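Local coordinates for protein glutaconate coenzyme a-transferase (Acidaminococcus fermentans, PDB 1POI) that catalyses, as the large subunit of the enzyme, the transfer of coenzyme A from acetyl-CoA to (R)-2-hydroxyglutarate and related compounds such as glutaconate, at residues G23-D28 with G50-G55; T27-Y32 with G193-V198; D56-I61 with S83-K88; Y69-T74 with M97-Q102; M107-A112 with P170-A175. One frame throughout, in Å; residues are numbered along the deposited sequence.

Contact 1: residues G23-D28 with G50-G55; sequences GGFTTD and GGAAGG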
# COMPACT_ATOMS: atom_id res chain seq x y z
N GLY A 23 17.20 22.79 -0.80
CA GLY A 23 15.83 22.34 -0.65
C GLY A 23 15.29 22.42 0.77
O GLY A 23 15.95 22.98 1.65
N GLY A 24 14.07 21.90 0.97
CA GLY A 24 13.44 21.88 2.28
C GLY A 24 12.81 23.18 2.70
O GLY A 24 13.04 24.21 2.09
N PHE A 25 12.02 23.13 3.78
CA PHE A 25 11.31 24.29 4.32
C PHE A 25 11.64 24.37 5.80
O PHE A 25 11.32 23.45 6.54
CB PHE A 25 9.80 24.10 4.14
CG PHE A 25 8.99 25.36 4.28
CD1 PHE A 25 8.74 25.92 5.52
CD2 PHE A 25 8.45 25.97 3.16
CE1 PHE A 25 7.96 27.08 5.65
CE2 PHE A 25 7.68 27.12 3.27
CZ PHE A 25 7.43 27.67 4.52
N THR A 26 12.25 25.48 6.22
CA THR A 26 12.69 25.76 7.60
C THR A 26 13.18 24.56 8.43
O THR A 26 14.34 24.15 8.28
CB THR A 26 11.69 26.67 8.36
OG1 THR A 26 10.41 26.04 8.44
CG2 THR A 26 11.52 27.98 7.62
N THR A 27 12.37 24.01 9.33
CA THR A 27 12.80 22.84 10.11
C THR A 27 12.26 21.55 9.50
O THR A 27 12.22 20.52 10.17
CB THR A 27 12.35 22.87 11.57
OG1 THR A 27 10.92 22.84 11.64
CG2 THR A 27 12.86 24.11 12.26
N ASP A 28 11.84 21.61 8.24
CA ASP A 28 11.30 20.42 7.56
C ASP A 28 12.13 20.08 6.31
O ASP A 28 12.27 20.91 5.41
CB ASP A 28 9.81 20.63 7.21
CG ASP A 28 9.12 19.34 6.71
OD1 ASP A 28 9.79 18.31 6.43
OD2 ASP A 28 7.87 19.35 6.60
N GLY A 50 17.26 32.27 -0.42
CA GLY A 50 17.04 31.51 0.79
C GLY A 50 15.78 30.66 0.78
O GLY A 50 15.84 29.46 1.06
N GLY A 51 14.66 31.25 0.36
CA GLY A 51 13.40 30.54 0.37
C GLY A 51 13.01 30.58 1.83
O GLY A 51 13.34 31.55 2.51
N ALA A 52 12.30 29.57 2.32
CA ALA A 52 11.95 29.51 3.74
C ALA A 52 13.18 28.88 4.38
O ALA A 52 13.26 27.66 4.55
CB ALA A 52 10.73 28.66 3.96
N ALA A 53 14.14 29.74 4.70
CA ALA A 53 15.42 29.33 5.25
C ALA A 53 15.50 29.08 6.75
O ALA A 53 14.87 29.76 7.55
CB ALA A 53 16.48 30.34 4.83
N GLY A 54 16.36 28.14 7.11
CA GLY A 54 16.52 27.82 8.51
C GLY A 54 17.96 27.86 9.00
O GLY A 54 18.74 28.71 8.61
N GLY A 55 18.33 26.87 9.79
CA GLY A 55 19.68 26.85 10.33
C GLY A 55 20.72 26.65 9.27
O GLY A 55 21.88 26.99 9.46

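Contact 2: residues T27-Y32 with G193-V198; sequences TDRKPY and GKFQDV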
# COMPACT_ATOMS: atom_id res chain seq x y z
N THR A 27 12.37 24.01 9.33
CA THR A 27 12.80 22.84 10.11
C THR A 27 12.26 21.55 9.50
O THR A 27 12.22 20.52 10.17
CB THR A 27 12.35 22.87 11.57
OG1 THR A 27 10.92 22.84 11.64
CG2 THR A 27 12.86 24.11 12.26
N ASP A 28 11.84 21.61 8.24
CA ASP A 28 11.30 20.42 7.56
C ASP A 28 12.13 20.08 6.31
O ASP A 28 12.27 20.91 5.41
CB ASP A 28 9.81 20.63 7.21
CG ASP A 28 9.12 19.34 6.71
OD1 ASP A 28 9.79 18.31 6.43
OD2 ASP A 28 7.87 19.35 6.60
N ARG A 29 12.68 18.87 6.28
CA ARG A 29 13.47 18.36 5.15
C ARG A 29 14.58 19.24 4.54
O ARG A 29 14.63 19.43 3.33
CB ARG A 29 12.55 17.81 4.05
CG ARG A 29 12.98 16.42 3.51
CD ARG A 29 12.13 15.95 2.33
NE ARG A 29 12.09 16.97 1.29
CZ ARG A 29 11.02 17.71 1.03
NH1 ARG A 29 9.90 17.51 1.71
NH2 ARG A 29 11.09 18.78 0.25
N LYS A 30 15.48 19.76 5.38
CA LYS A 30 16.62 20.58 4.95
C LYS A 30 17.85 19.68 4.68
O LYS A 30 18.13 18.73 5.41
CB LYS A 30 16.97 21.58 6.05
CG LYS A 30 16.85 23.03 5.68
CD LYS A 30 15.43 23.46 5.64
CE LYS A 30 15.35 24.89 5.18
NZ LYS A 30 15.94 25.01 3.81
N PRO A 31 18.64 19.98 3.64
CA PRO A 31 19.80 19.10 3.41
C PRO A 31 21.01 19.41 4.34
O PRO A 31 22.03 19.97 3.90
CB PRO A 31 20.11 19.35 1.94
CG PRO A 31 19.80 20.83 1.81
CD PRO A 31 18.48 20.95 2.54
N TYR A 32 20.92 18.99 5.60
CA TYR A 32 21.98 19.23 6.58
C TYR A 32 23.30 18.48 6.39
O TYR A 32 24.36 19.10 6.44
CB TYR A 32 21.47 19.02 8.02
CG TYR A 32 20.81 20.26 8.57
CD1 TYR A 32 21.56 21.31 9.03
CD2 TYR A 32 19.43 20.39 8.58
CE1 TYR A 32 20.98 22.47 9.47
CE2 TYR A 32 18.84 21.55 9.03
CZ TYR A 32 19.62 22.58 9.46
OH TYR A 32 19.06 23.77 9.85
N GLY A 193 4.94 16.89 1.00
CA GLY A 193 5.18 18.06 0.18
C GLY A 193 6.64 18.19 -0.25
O GLY A 193 7.55 17.81 0.47
N LYS A 194 6.85 18.77 -1.42
CA LYS A 194 8.19 18.93 -1.96
C LYS A 194 8.79 20.31 -1.78
O LYS A 194 9.98 20.48 -1.97
CB LYS A 194 8.17 18.64 -3.46
CG LYS A 194 8.07 17.20 -3.82
CD LYS A 194 6.65 16.72 -3.97
CE LYS A 194 6.62 15.31 -3.40
NZ LYS A 194 5.45 14.46 -3.77
N PHE A 195 7.97 21.30 -1.46
CA PHE A 195 8.47 22.68 -1.34
C PHE A 195 9.09 23.03 -2.72
O PHE A 195 8.57 22.60 -3.75
CB PHE A 195 9.47 22.82 -0.17
CG PHE A 195 8.99 22.20 1.13
CD1 PHE A 195 7.91 22.74 1.81
CD2 PHE A 195 9.59 21.04 1.64
CE1 PHE A 195 7.42 22.13 2.97
CE2 PHE A 195 9.12 20.44 2.78
CZ PHE A 195 8.03 20.97 3.45
N GLN A 196 10.20 23.76 -2.74
CA GLN A 196 10.83 24.12 -4.01
C GLN A 196 11.73 23.03 -4.57
O GLN A 196 12.32 23.17 -5.62
CB GLN A 196 11.69 25.36 -3.81
CG GLN A 196 12.96 25.08 -3.02
CD GLN A 196 12.79 25.16 -1.51
OE1 GLN A 196 11.67 25.27 -0.98
NE2 GLN A 196 13.90 25.13 -0.82
N ASP A 197 11.78 21.90 -3.89
CA ASP A 197 12.67 20.84 -4.31
C ASP A 197 12.70 20.36 -5.74
O ASP A 197 13.79 20.15 -6.27
CB ASP A 197 12.58 19.67 -3.35
CG ASP A 197 13.09 20.03 -1.99
OD1 ASP A 197 12.98 21.21 -1.59
OD2 ASP A 197 13.60 19.13 -1.30
N VAL A 198 11.54 20.17 -6.37
CA VAL A 198 11.50 19.69 -7.77
C VAL A 198 11.88 20.79 -8.78
O VAL A 198 12.57 20.54 -9.78
CB VAL A 198 10.13 19.04 -8.08
CG1 VAL A 198 10.10 18.49 -9.50
CG2 VAL A 198 9.87 17.90 -7.12

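Contact 3: residues D56-I61 with S83-K88; sequences DWDMLI and SRRFRK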
# COMPACT_ATOMS: atom_id res chain seq x y z
N ASP A 56 20.29 26.07 8.15
CA ASP A 56 21.17 25.80 7.02
C ASP A 56 21.83 27.10 6.50
O ASP A 56 23.05 27.25 6.59
CB ASP A 56 20.42 24.98 5.92
CG ASP A 56 19.07 25.63 5.44
OD1 ASP A 56 18.42 26.42 6.16
OD2 ASP A 56 18.65 25.32 4.30
N TRP A 57 21.05 28.08 6.06
CA TRP A 57 21.65 29.31 5.58
C TRP A 57 22.29 30.08 6.71
O TRP A 57 23.17 30.91 6.48
CB TRP A 57 20.64 30.17 4.84
CG TRP A 57 20.44 29.69 3.43
CD1 TRP A 57 19.47 28.83 2.99
CD2 TRP A 57 21.30 29.94 2.31
NE1 TRP A 57 19.68 28.53 1.66
CE2 TRP A 57 20.79 29.20 1.22
CE3 TRP A 57 22.45 30.73 2.12
CZ2 TRP A 57 21.40 29.21 -0.05
CZ3 TRP A 57 23.05 30.74 0.87
CH2 TRP A 57 22.52 29.99 -0.21
N ASP A 58 21.88 29.82 7.95
CA ASP A 58 22.48 30.52 9.07
C ASP A 58 23.90 30.05 9.23
O ASP A 58 24.82 30.85 9.41
CB ASP A 58 21.76 30.24 10.37
CG ASP A 58 21.99 31.32 11.39
OD1 ASP A 58 21.76 32.49 11.04
OD2 ASP A 58 22.40 31.01 12.54
N MET A 59 24.11 28.75 9.16
CA MET A 59 25.44 28.23 9.31
C MET A 59 26.39 28.76 8.24
O MET A 59 27.48 29.21 8.56
CB MET A 59 25.40 26.71 9.39
CG MET A 59 24.68 26.23 10.65
SD MET A 59 24.75 24.46 10.77
CE MET A 59 26.35 24.23 11.41
N LEU A 60 25.93 28.80 6.98
CA LEU A 60 26.74 29.32 5.88
C LEU A 60 27.08 30.79 6.11
O LEU A 60 28.24 31.19 6.02
CB LEU A 60 26.01 29.15 4.54
CG LEU A 60 25.73 27.72 4.06
CD1 LEU A 60 24.87 27.73 2.79
CD2 LEU A 60 27.05 26.98 3.85
N ILE A 61 26.07 31.60 6.42
CA ILE A 61 26.28 33.03 6.67
C ILE A 61 27.28 33.27 7.81
O ILE A 61 28.31 33.92 7.60
CB ILE A 61 24.96 33.72 7.02
CG1 ILE A 61 24.01 33.67 5.83
CG2 ILE A 61 25.21 35.15 7.44
CD1 ILE A 61 22.65 34.22 6.15
N SER A 83 16.93 33.87 12.78
CA SER A 83 18.28 33.32 12.88
C SER A 83 19.26 34.38 13.36
O SER A 83 19.27 35.52 12.89
CB SER A 83 18.73 32.74 11.55
OG SER A 83 17.93 31.63 11.19
N ARG A 84 20.09 33.97 14.30
CA ARG A 84 21.03 34.87 14.93
C ARG A 84 22.27 35.25 14.14
O ARG A 84 22.59 36.43 14.07
CB ARG A 84 21.36 34.34 16.33
CG ARG A 84 20.08 34.06 17.12
CD ARG A 84 20.33 33.21 18.34
NE ARG A 84 19.10 32.89 19.06
CZ ARG A 84 18.34 33.78 19.70
NH1 ARG A 84 18.67 35.06 19.71
NH2 ARG A 84 17.25 33.38 20.34
N ARG A 85 22.98 34.30 13.53
CA ARG A 85 24.16 34.65 12.74
C ARG A 85 23.69 35.57 11.62
O ARG A 85 24.31 36.59 11.33
CB ARG A 85 24.82 33.41 12.15
CG ARG A 85 25.91 32.74 12.99
CD ARG A 85 26.00 33.26 14.42
NE ARG A 85 26.77 34.48 14.55
CZ ARG A 85 26.49 35.45 15.43
NH1 ARG A 85 25.47 35.34 16.26
NH2 ARG A 85 27.26 36.52 15.50
N PHE A 86 22.54 35.21 11.05
CA PHE A 86 21.89 35.94 9.97
C PHE A 86 21.63 37.40 10.37
O PHE A 86 22.23 38.30 9.80
CB PHE A 86 20.59 35.19 9.58
CG PHE A 86 19.56 36.03 8.85
CD1 PHE A 86 19.66 36.25 7.49
CD2 PHE A 86 18.50 36.62 9.55
CE1 PHE A 86 18.73 37.06 6.82
CE2 PHE A 86 17.57 37.42 8.90
CZ PHE A 86 17.69 37.64 7.53
N ARG A 87 20.81 37.65 11.39
CA ARG A 87 20.52 39.03 11.77
C ARG A 87 21.71 39.80 12.32
O ARG A 87 21.71 41.03 12.33
CB ARG A 87 19.34 39.12 12.74
CG ARG A 87 19.58 38.52 14.11
CD ARG A 87 19.41 39.57 15.23
NE ARG A 87 18.05 40.13 15.34
CZ ARG A 87 17.00 39.49 15.87
NH1 ARG A 87 17.13 38.25 16.35
NH2 ARG A 87 15.82 40.12 15.96
N LYS A 88 22.73 39.08 12.76
CA LYS A 88 23.92 39.73 13.31
C LYS A 88 24.81 40.22 12.18
O LYS A 88 25.18 41.40 12.13
CB LYS A 88 24.70 38.77 14.23
CG LYS A 88 25.70 39.46 15.14
CD LYS A 88 25.10 40.70 15.82
CE LYS A 88 25.56 42.00 15.14
NZ LYS A 88 24.71 43.17 15.54
O HOH W 1 20.23 30.83 14.61

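Contact 4: residues Y69-T74 with M97-Q102; sequences YINCYT and MEDYSQ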
# COMPACT_ATOMS: atom_id res chain seq x y z
N TYR A 69 23.00 37.26 -0.52
CA TYR A 69 21.93 36.38 -0.07
C TYR A 69 20.59 37.02 -0.44
O TYR A 69 20.36 38.20 -0.11
CB TYR A 69 22.07 36.22 1.44
CG TYR A 69 21.00 35.42 2.13
CD1 TYR A 69 20.82 34.06 1.85
CD2 TYR A 69 20.20 36.02 3.10
CE1 TYR A 69 19.85 33.31 2.53
CE2 TYR A 69 19.24 35.29 3.78
CZ TYR A 69 19.06 33.95 3.50
OH TYR A 69 18.11 33.25 4.21
N ILE A 70 19.76 36.27 -1.18
CA ILE A 70 18.45 36.77 -1.62
C ILE A 70 17.47 36.24 -0.56
O ILE A 70 17.23 35.04 -0.45
CB ILE A 70 18.08 36.28 -3.09
CG1 ILE A 70 19.28 36.43 -4.05
CG2 ILE A 70 16.92 37.11 -3.65
CD1 ILE A 70 19.90 37.81 -4.12
N ASN A 71 16.84 37.17 0.13
CA ASN A 71 16.00 36.81 1.26
C ASN A 71 14.51 37.12 1.31
O ASN A 71 14.04 38.20 0.88
CB ASN A 71 16.66 37.43 2.50
CG ASN A 71 16.06 36.94 3.78
OD1 ASN A 71 16.33 35.80 4.19
ND2 ASN A 71 15.23 37.77 4.41
N CYS A 72 13.78 36.18 1.93
CA CYS A 72 12.33 36.30 2.14
C CYS A 72 11.98 36.01 3.60
O CYS A 72 11.15 36.71 4.18
CB CYS A 72 11.52 35.42 1.19
SG CYS A 72 11.74 33.63 1.34
N TYR A 73 12.69 35.05 4.21
CA TYR A 73 12.45 34.64 5.59
C TYR A 73 13.58 33.72 6.08
O TYR A 73 13.95 32.76 5.38
CB TYR A 73 11.10 33.90 5.66
CG TYR A 73 10.78 33.23 6.97
CD1 TYR A 73 11.20 31.93 7.24
CD2 TYR A 73 10.08 33.92 7.97
CE1 TYR A 73 10.96 31.31 8.46
CE2 TYR A 73 9.84 33.32 9.20
CZ TYR A 73 10.28 32.02 9.44
OH TYR A 73 10.06 31.45 10.68
N THR A 74 14.13 34.01 7.27
CA THR A 74 15.19 33.17 7.84
C THR A 74 15.03 32.94 9.35
O THR A 74 15.37 33.81 10.15
CB THR A 74 16.60 33.77 7.61
OG1 THR A 74 16.64 34.39 6.32
CG2 THR A 74 17.66 32.68 7.64
N MET A 97 22.77 41.63 1.10
CA MET A 97 21.47 40.97 1.08
C MET A 97 20.29 41.71 0.47
O MET A 97 20.07 42.89 0.73
CB MET A 97 21.09 40.58 2.51
CG MET A 97 19.74 39.90 2.66
SD MET A 97 19.32 39.66 4.36
CE MET A 97 18.28 41.05 4.57
N GLU A 98 19.47 40.97 -0.28
CA GLU A 98 18.27 41.53 -0.90
C GLU A 98 17.04 40.88 -0.26
O GLU A 98 17.08 39.74 0.18
CB GLU A 98 18.27 41.27 -2.41
CG GLU A 98 17.23 42.06 -3.19
CD GLU A 98 17.23 43.55 -2.86
OE1 GLU A 98 16.60 43.95 -1.86
OE2 GLU A 98 17.83 44.35 -3.61
N ASP A 99 15.95 41.63 -0.20
CA ASP A 99 14.69 41.15 0.34
C ASP A 99 13.62 41.14 -0.72
O ASP A 99 13.34 42.17 -1.34
CB ASP A 99 14.16 42.09 1.42
CG ASP A 99 14.61 41.72 2.80
OD1 ASP A 99 14.61 40.51 3.15
OD2 ASP A 99 14.96 42.68 3.53
N TYR A 100 13.01 39.98 -0.90
CA TYR A 100 11.87 39.81 -1.81
C TYR A 100 10.82 39.14 -0.90
O TYR A 100 11.16 38.56 0.14
CB TYR A 100 12.18 38.85 -2.98
CG TYR A 100 13.00 39.42 -4.13
CD1 TYR A 100 12.49 40.40 -4.97
CD2 TYR A 100 14.29 38.95 -4.37
CE1 TYR A 100 13.24 40.91 -6.04
CE2 TYR A 100 15.04 39.46 -5.43
CZ TYR A 100 14.51 40.43 -6.25
OH TYR A 100 15.28 40.92 -7.27
N SER A 101 9.56 39.23 -1.29
CA SER A 101 8.48 38.58 -0.57
C SER A 101 8.71 37.10 -0.84
O SER A 101 9.25 36.75 -1.89
CB SER A 101 7.14 38.99 -1.18
OG SER A 101 6.80 38.09 -2.22
N GLN A 102 8.29 36.22 0.06
CA GLN A 102 8.47 34.78 -0.11
C GLN A 102 7.75 34.22 -1.33
O GLN A 102 8.24 33.30 -2.01
CB GLN A 102 7.99 34.06 1.14
CG GLN A 102 8.22 32.58 1.15
CD GLN A 102 7.90 31.99 2.50
OE1 GLN A 102 8.62 32.22 3.47
NE2 GLN A 102 6.83 31.22 2.57

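Contact 5: residues M107-A112 with P170-A175; sequences MMWHAA and PQVDVA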
# COMPACT_ATOMS: atom_id res chain seq x y z
N MET A 107 8.09 31.67 -6.59
CA MET A 107 7.73 31.86 -8.00
C MET A 107 9.03 31.85 -8.84
O MET A 107 9.19 31.01 -9.73
CB MET A 107 6.97 33.18 -8.23
CG MET A 107 5.62 33.25 -7.55
SD MET A 107 4.17 32.63 -8.44
CE MET A 107 4.82 31.26 -9.39
N MET A 108 9.96 32.75 -8.53
CA MET A 108 11.23 32.85 -9.23
C MET A 108 11.83 31.49 -9.55
O MET A 108 12.22 31.22 -10.68
CB MET A 108 12.22 33.70 -8.43
CG MET A 108 11.80 35.17 -8.36
SD MET A 108 12.85 36.19 -7.33
CE MET A 108 14.43 35.66 -7.78
N TRP A 109 11.88 30.63 -8.55
CA TRP A 109 12.41 29.30 -8.75
C TRP A 109 11.48 28.55 -9.69
O TRP A 109 11.93 27.84 -10.59
CB TRP A 109 12.49 28.56 -7.42
CG TRP A 109 13.76 28.73 -6.64
CD1 TRP A 109 15.02 28.81 -7.14
CD2 TRP A 109 13.91 28.68 -5.20
NE1 TRP A 109 15.95 28.79 -6.12
CE2 TRP A 109 15.29 28.71 -4.92
CE3 TRP A 109 13.01 28.60 -4.14
CZ2 TRP A 109 15.79 28.67 -3.61
CZ3 TRP A 109 13.52 28.56 -2.83
CH2 TRP A 109 14.89 28.59 -2.59
N HIS A 110 10.17 28.72 -9.52
CA HIS A 110 9.25 28.00 -10.38
C HIS A 110 9.38 28.43 -11.85
O HIS A 110 9.55 27.57 -12.73
CB HIS A 110 7.80 28.10 -9.87
CG HIS A 110 6.87 27.14 -10.54
ND1 HIS A 110 5.64 27.52 -11.04
CD2 HIS A 110 7.00 25.83 -10.84
CE1 HIS A 110 5.06 26.49 -11.63
NE2 HIS A 110 5.87 25.45 -11.52
N ALA A 111 9.35 29.73 -12.10
CA ALA A 111 9.53 30.27 -13.44
C ALA A 111 10.84 29.77 -14.05
O ALA A 111 10.92 29.57 -15.26
CB ALA A 111 9.55 31.75 -13.40
N ALA A 112 11.85 29.55 -13.22
CA ALA A 112 13.13 29.04 -13.73
C ALA A 112 12.96 27.60 -14.21
O ALA A 112 13.39 27.24 -15.30
CB ALA A 112 14.22 29.13 -12.66
N PRO A 170 16.13 33.55 -11.77
CA PRO A 170 17.47 33.15 -11.33
C PRO A 170 18.09 31.96 -12.07
O PRO A 170 17.38 31.08 -12.52
CB PRO A 170 17.24 32.84 -9.85
CG PRO A 170 15.90 32.19 -9.87
CD PRO A 170 15.11 33.08 -10.82
N GLN A 171 19.42 31.96 -12.18
CA GLN A 171 20.16 30.88 -12.84
C GLN A 171 20.93 30.12 -11.77
O GLN A 171 21.96 30.56 -11.29
CB GLN A 171 21.11 31.47 -13.87
CG GLN A 171 20.39 32.27 -14.93
CD GLN A 171 21.28 32.65 -16.08
OE1 GLN A 171 21.70 31.79 -16.88
NE2 GLN A 171 21.60 33.94 -16.18
N VAL A 172 20.41 28.96 -11.43
CA VAL A 172 20.97 28.17 -10.37
C VAL A 172 22.01 27.17 -10.85
O VAL A 172 21.72 26.27 -11.63
CB VAL A 172 19.80 27.46 -9.61
CG1 VAL A 172 20.32 26.71 -8.40
CG2 VAL A 172 18.74 28.51 -9.20
N ASP A 173 23.23 27.29 -10.32
CA ASP A 173 24.31 26.41 -10.71
C ASP A 173 24.14 25.04 -10.11
O ASP A 173 24.20 24.05 -10.83
CB ASP A 173 25.66 27.00 -10.31
CG ASP A 173 25.95 28.30 -11.02
OD1 ASP A 173 25.73 28.36 -12.25
OD2 ASP A 173 26.41 29.25 -10.35
N VAL A 174 24.00 24.98 -8.78
CA VAL A 174 23.81 23.71 -8.06
C VAL A 174 22.54 23.74 -7.19
O VAL A 174 22.19 24.77 -6.57
CB VAL A 174 24.96 23.38 -7.09
CG1 VAL A 174 25.07 21.88 -6.90
CG2 VAL A 174 26.26 23.94 -7.57
N ALA A 175 21.86 22.61 -7.16
CA ALA A 175 20.66 22.45 -6.35
C ALA A 175 20.95 21.27 -5.43
O ALA A 175 21.46 20.22 -5.90
CB ALA A 175 19.50 22.15 -7.21

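Contact 1: residues G23-D28 with G50-G55
The methyl CB of A52 sits over the middle of one face of the F25 ring, 3.3 Å from its centroid and 6° off the normal, a CH-pi contact nearly equidistant from all six ring carbons. Beside it, one hydrogen bond joins the two backbones, T26 N to A52 O (2.9 Å), with the donor standing above the carbonyl plane. T26 CG2 leans on the same carbonyl, 3.5 Å from A52 O; with chi1 at 61° OG1 sits between the backbone N and the carbonyl carbon, which puts CG2 opposite that carbon and against A52. Farther along, G54 CA passes 4.3 Å from T26 O, and a side chain at G54 would collide with that oxygen. What positions F25 and T26 is the type II' turn F25-D28, closed by paired bonds between F25 and D28, while A52 is set by an inverse gamma turn and by a bond from its N to Y106 OH. The whole contact is buried. The F25 turn lies between strand 19-22 and helix 32-40 and touches helix 102-114 at Q102 and Y106; across from it, short strand 52-53 pairs with 73-74 and leads through G54, the N-cap residue, into helix 55-62.

Contact 2: residues T27-Y32 with G193-V198
R29 CA and K194 CA are the closest pair of CA atoms, 8.9 Å apart, so side chains from the 27-32 loop must bridge to the type II' turn K194-D197. R29 does most of this. Its chain bends at chi3 (53°), which brings the guanidinium up to the carbonyls of the turn: R29 NH1 donates to G193 O at 2.7 Å, tilted from the guanidinium plane, and R29 NH2 makes a weak bond to K194 O at 3.0 Å. R29 NH2 also forms a salt bridge with D197 OD2 (3.0 Å, 164° at the hydrogen). The acceptor lies in the guanidinium plane, yet the carboxylate is turned 85° to it and is met from above. R29 NH2 also lies 3.0 Å from CD2 at the edge of the F195 ring, and farther round the same rim D28 OD2 comes 3.5 Å from F195 CZ. D197 OD1 accepts from G24 N, so the aspartate holds both R29 and the backbone at G24. The contact thus fastens the loop between strand 19-22 and helix 32-40 to the start of helix 197-203, with P31 and D197 both resting on strand 174-179.

Contact 3: residues D56-I61 with S83-K88
D58 lays its carboxylate over the first turn of helix 84-92, OD1 resting 3.1 Å from S83 CB and both oxygens bearing on R85 CB. Extending CG away from the backbone N (chi1 -158°) carries the group across to these residues. OD1 accepts the F86 amide, F86 N to D58 OD1 2.8 Å, on its syn side and 20° out of the carboxylate plane, while R85 N makes a long, weak bond to D58 OD2. A water donates to D58 OD2 (3.0 Å) and accepts a hydrogen bond from R84 N (3.2 Å); the hydroxyl of Y263 is a further partner of OD2. Alongside, I61 and F86 run in the same direction, and I61 CD1 meets the edge of the phenyl ring at F86 CD1, 3.9 Å away. The axes of the two short helical segments come within 8.2 Å and cross at 52°. The guanidinium of R85 turns off to S267 O and Q270. S83 is the N-cap residue, but its side chain makes no capping bond; the amides of F86 and, weakly, R85 are met by D58, and that of R84 through the water. Their partial positive charge would be expected to favour the ionised form of D58.

Contact 4: residues Y69-T74 with M97-Q102
M97 SD comes up to the edge of the Y69 ring, in its plane and 5.3 Å from the centroid, a Met-aromatic contact; T74 OG1 lies at the same ring's rim, hydrogen-bonded to the phenol, and the W57 ring also meets it. Likewise the Y100 ring takes I70 CG2 at its edge, 3.3 Å from Y100 CD2, while K150 makes a cation-pi contact with it. These contacts accompany a parallel beta pairing, strand 66-71 beside 96-99, one of the two outermost strands within this chain of a seven-stranded parallel sheet. The short segments run 19° apart and are bonded in register: E98 N to Y69 O (2.9 Å), N71 N to E98 O (2.6 Å) and Y100 N to N71 O (2.7 Å). Y69, M97, N71 and D99 share one face, I70 and E98 the other. N71 and D99 lie side by side, and N71 ND2 donates to D99 OD1 at 3.1 Å and 177°, the acceptor in the amide plane; ND2 also bonds the backbone of another protein's chain. D99 OD2 meanwhile binds a basic and an aromatic side chain of another protein's chain. With a leucine in place of D99, that basic group would probably be left without its mate and the N71 amide would lose one of these two bonds. E98 is held by K150, R140 and the backbone at G134. Beyond strand 96-99, Q102 begins a helix; with C72 chi1 at 64°, C72 SG lies between its backbone N and carbonyl carbon and meets Q102 CG at 3.7 Å.

Contact 5: residues M107-A112 with P170-A175
P170 and V172, on the approach to strand 174-179 in the parallel sheet of the alpha/beta fold, pack against one flank of helix 102-114. The proline ring makes the closest approach: P170 CD stands 3.4 Å from M108 O and 3.8 Å from M108 CB, so ring and helix backbone meet directly. M108 adds its terminal methyl, since the bend at chi3 (43°) folds CE back to 4.0 Å from P170 CD. One turn on, A112 CB lies 3.7 Å from P170 O and 4.4 Å from P170 CD. M108, W109 and A112 thus offer the helix surface on which the proline rests, and M108 O still takes its helical bond from A112 N. No hydrogen bond crosses between the two segments; the contact rests on van der Waals packing, partly against carbonyl oxygens. W109 leaves the helix backbone pointing away from the strand approach, but its indole swings round so that V172 CG2 sits at the ring edge, 4.2 Å from W109 NE1, while P170 CG lies 4.4 Å from W109 CD1. If P170 were a glycine, the ring carbons between M108 and A112 would be gone and a gap would probably open beside the helix backbone. The indole also touches I200 of helix 197-203 and A21 of strand 19-22, and on another side of the helix H110 meets H110 of the second copy of this protein. A helix laid on the residues that lead into an interior strand of the parallel sheet is in keeping with the Rossmann-like alpha/beta layering of the CoA-transferase family.

In the fold
From the N terminus, strand 19-22 runs into the loop that opens both contact 1 and contact 2. Contact 1 closes first, round helix 32-40 and strand 46-49. Contact 2 closes only after 160 residues, and that long excursion holds contacts 3, 4 and 5. Contacts 3 and 4 cross, their segments alternating through helix 55-62, strand 66-71, helix 84-92 and strand 96-99, and they touch where F86 meets Y69 and M97. Contact 5 follows in series, joining helix 102-114 to the approach to strand 174-179. Salt bridge K30-D56 links contacts 2 and 3, and W109 of contact 5 touches contacts 1 and 2 at G51 and Q196.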